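Local atomic coordinates of variable region-containing chitin-binding protein 3 (Branchiostoma floridae, PDB entry 1XT5), a protein that probably binds chitin and may hydrolyse it, and serves as an immune-type receptor in amphioxus, represented here by its first, immunoglobulin V-set domain. Residues 1-11 against 25-33. Residues are numbered along the deposited sequence; the frame is centred on the assembly and turned at random.
Sequences GQSIMTVRTTH and PCSYQLAND. With SO4 (sulfate ion), chain B.
Met5 SD meets the Tyr28 ring obliquely, 3.7 Å from Tyr28 CD1, in a Met-aromatic contact. Bends at chi2 (70°) and chi3 (73°) curl the methionine across to strand 27-31, where its CE also packs on the Leu30 methyls. Where segment 1-11 ends, Pro25 CG approaches the His11 ring obliquely, while Thr10 OG1 lies in plane at the ring edge, hydrogen-bonded to His11 ND1 at 2.7 Å. On the outward side, Thr6 CG2 sits over one face of the Arg8 guanidinium, 3.5 Å above its plane and offset toward the rim. Val7 turns inward, CG1 against Cys26 SG (3.8 Å), whose disulfide to Cys109 joins the two sheets of the sandwich.

Antiparallel strands 4-8 and 27-31 share six backbone hydrogen bonds, through the pairs Ile4-Ala31, Thr6-Gln29 and Arg8-Ser27. Beyond them, Asn32 ND2 donates a hydrogen bond to Gln2 O (3.1 Å) from above the carbonyl plane. The chemistry is two-sided: Met5, Val7, Tyr28 and Cys26 face Val111 or Cys109 in the opposite sheet, whereas the outward face mixes Thr6, Arg8, Ser27 and Gln29 with Ile4 and Ala31. Gln2 NE2, Ser3 N and Ser3 OG, with Arg117 and Gln113, hold a sulfate, probably from the crystallisation liquor; Arg117's positive charge probably adds to its attraction.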
loop_
_atom_site.group_PDB
_atom_site.type_symbol
_atom_site.label_atom_id
_atom_site.label_comp_id
_atom_site.label_asym_id
_atom_site.label_seq_id
_atom_site.Cartn_x
_atom_site.Cartn_y
_atom_site.Cartn_z
ATOM N N GLY A 1 -5.788 24.341 7.136
ATOM C CA GLY A 1 -4.400 24.604 7.491
ATOM C C GLY A 1 -3.548 23.369 7.597
ATOM O O GLY A 1 -2.802 23.022 6.692
ATOM N N GLN A 2 -3.663 22.691 8.742
ATOM C CA GLN A 2 -2.852 21.506 8.977
ATOM C C GLN A 2 -3.144 20.424 7.968
ATOM O O GLN A 2 -4.307 20.005 7.776
ATOM C CB GLN A 2 -3.148 20.964 10.388
ATOM C CG GLN A 2 -2.325 19.732 10.720
ATOM C CD GLN A 2 -0.828 19.948 10.642
ATOM O OE1 GLN A 2 -0.280 20.766 11.374
ATOM N NE2 GLN A 2 -0.144 19.173 9.812
ATOM N N SER A 3 -2.131 19.915 7.260
ATOM C CA SER A 3 -2.299 18.761 6.394
ATOM C C SER A 3 -2.592 17.534 7.268
ATOM O O SER A 3 -1.885 17.352 8.264
ATOM C CB SER A 3 -0.980 18.473 5.694
ATOM O OG SER A 3 -0.451 19.554 4.921
ATOM N N ILE A 4 -3.619 16.751 6.907
ATOM C CA ILE A 4 -3.934 15.549 7.699
ATOM C C ILE A 4 -4.231 14.384 6.778
ATOM O O ILE A 4 -5.139 14.407 5.967
ATOM C CB ILE A 4 -5.107 15.777 8.682
ATOM C CG1 ILE A 4 -4.826 16.981 9.601
ATOM C CG2 ILE A 4 -5.382 14.503 9.447
ATOM C CD1 ILE A 4 -5.940 17.321 10.545
ATOM N N MET A 5 -3.455 13.326 6.933
ATOM C CA MET A 5 -3.643 12.075 6.208
ATOM C C MET A 5 -4.612 11.146 6.865
ATOM O O MET A 5 -4.523 10.909 8.067
ATOM C CB MET A 5 -2.282 11.381 6.108
ATOM C CG MET A 5 -2.315 10.142 5.197
ATOM S SD MET A 5 -2.508 10.515 3.471
ATOM C CE MET A 5 -0.867 11.174 3.110
ATOM N N THR A 6 -5.509 10.519 6.101
ATOM C CA THR A 6 -6.354 9.467 6.653
ATOM C C THR A 6 -6.437 8.327 5.647
ATOM O O THR A 6 -6.925 8.545 4.512
ATOM C CB THR A 6 -7.760 9.961 6.987
ATOM O OG1 THR A 6 -7.699 10.987 7.975
ATOM C CG2 THR A 6 -8.620 8.817 7.563
ATOM N N VAL A 7 -6.002 7.160 6.045
ATOM C CA VAL A 7 -6.131 5.931 5.253
ATOM C C VAL A 7 -7.385 5.219 5.692
ATOM O O VAL A 7 -7.757 5.216 6.850
ATOM C CB VAL A 7 -4.859 5.064 5.456
ATOM C CG1 VAL A 7 -5.054 3.621 4.971
ATOM C CG2 VAL A 7 -3.663 5.683 4.767
ATOM N N ARG A 8 -8.072 4.599 4.718
ATOM C CA ARG A 8 -9.204 3.723 4.980
ATOM C C ARG A 8 -9.043 2.428 4.226
ATOM O O ARG A 8 -8.417 2.354 3.168
ATOM C CB ARG A 8 -10.519 4.434 4.650
ATOM C CG ARG A 8 -10.831 5.593 5.579
ATOM C CD ARG A 8 -12.193 6.239 5.245
ATOM N NE ARG A 8 -12.499 7.260 6.248
ATOM C CZ ARG A 8 -12.286 8.485 6.555
ATOM N NH1 ARG A 8 -11.640 9.464 5.894
ATOM N NH2 ARG A 8 -12.833 8.897 7.731
ATOM N N THR A 9 -9.677 1.378 4.754
ATOM C CA THR A 9 -9.650 0.051 4.195
ATOM C C THR A 9 -11.052 -0.558 4.271
ATOM O O THR A 9 -11.605 -0.685 5.345
ATOM C CB THR A 9 -8.759 -0.881 4.986
ATOM O OG1 THR A 9 -9.019 -0.770 6.399
ATOM C CG2 THR A 9 -7.271 -0.571 4.817
ATOM N N THR A 10 -11.605 -0.924 3.127
ATOM C CA THR A 10 -12.918 -1.532 3.110
ATOM C C THR A 10 -12.921 -2.919 3.766
ATOM O O THR A 10 -13.958 -3.348 4.268
ATOM C CB THR A 10 -13.495 -1.695 1.694
ATOM O OG1 THR A 10 -12.594 -2.453 0.889
ATOM C CG2 THR A 10 -13.759 -0.345 1.062
ATOM N N HIS A 11 -11.764 -3.602 3.719
ATOM C CA HIS A 11 -11.622 -4.943 4.189
ATOM C C HIS A 11 -10.476 -5.043 5.189
ATOM O O HIS A 11 -9.357 -4.593 4.890
ATOM C CB HIS A 11 -11.351 -5.927 3.045
ATOM C CG HIS A 11 -12.518 -6.099 2.154
ATOM N ND1 HIS A 11 -13.011 -5.105 1.345
ATOM C CD2 HIS A 11 -13.272 -7.209 1.942
ATOM C CE1 HIS A 11 -14.046 -5.585 0.660
ATOM N NE2 HIS A 11 -14.228 -6.881 1.009
ATOM N N PRO A 25 -7.702 -3.912 -0.677
ATOM C CA PRO A 25 -8.125 -2.536 -0.910
ATOM C C PRO A 25 -7.506 -1.526 0.035
ATOM O O PRO A 25 -7.300 -1.765 1.217
ATOM C CB PRO A 25 -9.658 -2.621 -0.754
ATOM C CG PRO A 25 -9.984 -4.031 -1.088
ATOM C CD PRO A 25 -8.866 -4.800 -0.450
ATOM N N CYS A 26 -7.287 -0.326 -0.493
ATOM C CA CYS A 26 -6.828 0.775 0.312
ATOM C C CYS A 26 -7.240 2.093 -0.351
ATOM O O CYS A 26 -7.163 2.195 -1.573
ATOM C CB CYS A 26 -5.315 0.731 0.452
ATOM S SG CYS A 26 -4.686 2.057 1.544
ATOM N N SER A 27 -7.663 3.047 0.463
ATOM C CA SER A 27 -7.977 4.372 -0.005
ATOM C C SER A 27 -7.336 5.398 0.959
ATOM O O SER A 27 -6.958 5.061 2.074
ATOM C CB SER A 27 -9.469 4.652 -0.086
ATOM O OG SER A 27 -10.057 4.706 1.218
ATOM N N TYR A 28 -7.249 6.659 0.538
ATOM C CA TYR A 28 -6.808 7.686 1.470
ATOM C C TYR A 28 -7.405 9.023 1.058
ATOM O O TYR A 28 -7.755 9.252 -0.117
ATOM C CB TYR A 28 -5.254 7.774 1.577
ATOM C CG TYR A 28 -4.618 8.417 0.369
ATOM C CD1 TYR A 28 -4.393 9.787 0.319
ATOM C CD2 TYR A 28 -4.244 7.679 -0.751
ATOM C CE1 TYR A 28 -3.842 10.398 -0.749
ATOM C CE2 TYR A 28 -3.686 8.311 -1.868
ATOM C CZ TYR A 28 -3.483 9.666 -1.857
ATOM O OH TYR A 28 -2.967 10.286 -2.968
ATOM N N GLN A 29 -7.383 9.934 2.042
ATOM C CA GLN A 29 -7.667 11.328 1.860
ATOM C C GLN A 29 -6.572 12.127 2.549
ATOM O O GLN A 29 -6.185 11.798 3.639
ATOM C CB GLN A 29 -9.009 11.739 2.401
ATOM C CG GLN A 29 -10.113 11.174 1.500
ATOM C CD GLN A 29 -10.195 11.864 0.150
ATOM O OE1 GLN A 29 -10.194 11.201 -0.894
ATOM N NE2 GLN A 29 -10.257 13.209 0.061
ATOM N N LEU A 30 -6.102 13.161 1.872
ATOM C CA LEU A 30 -5.088 14.053 2.434
ATOM C C LEU A 30 -5.659 15.416 2.462
ATOM O O LEU A 30 -5.726 16.043 1.393
ATOM C CB LEU A 30 -3.772 13.940 1.653
ATOM C CG LEU A 30 -2.680 14.894 2.074
ATOM C CD1 LEU A 30 -2.387 14.791 3.580
ATOM C CD2 LEU A 30 -1.415 14.661 1.296
ATOM N N ALA A 31 -6.069 15.863 3.620
ATOM C CA ALA A 31 -6.680 17.171 3.760
ATOM C C ALA A 31 -5.594 18.243 3.713
ATOM O O ALA A 31 -4.543 18.096 4.363
ATOM C CB ALA A 31 -7.396 17.293 5.069
ATOM N N ASN A 32 -5.816 19.312 2.978
ATOM C CA ASN A 32 -5.033 20.498 2.953
ATOM C C ASN A 32 -3.589 20.325 2.480
ATOM O O ASN A 32 -2.692 21.075 2.872
ATOM C CB ASN A 32 -5.028 21.148 4.372
ATOM C CG ASN A 32 -6.426 21.398 4.847
ATOM O OD1 ASN A 32 -7.269 22.021 4.164
ATOM N ND2 ASN A 32 -6.649 20.963 6.063
ATOM N N ASP A 33 -3.340 19.396 1.584
ATOM C CA ASP A 33 -2.017 19.249 0.964
ATOM C C ASP A 33 -2.256 18.628 -0.406
ATOM O O ASP A 33 -2.755 17.484 -0.475
ATOM C CB ASP A 33 -1.105 18.356 1.797
ATOM C CG ASP A 33 0.285 18.174 1.269
ATOM O OD1 ASP A 33 0.591 18.764 0.215
ATOM O OD2 ASP A 33 1.105 17.454 1.903
HETATM S S SO4 B . 1.961 20.720 7.183
HETATM O O1 SO4 B . 2.997 21.822 6.940
HETATM O O2 SO4 B . 2.019 19.787 6.048
HETATM O O3 SO4 B . 0.669 21.229 7.364
HETATM O O4 SO4 B . 2.380 20.023 8.394
HETATM O O HOH W 1 -9.185 -3.304 2.496
#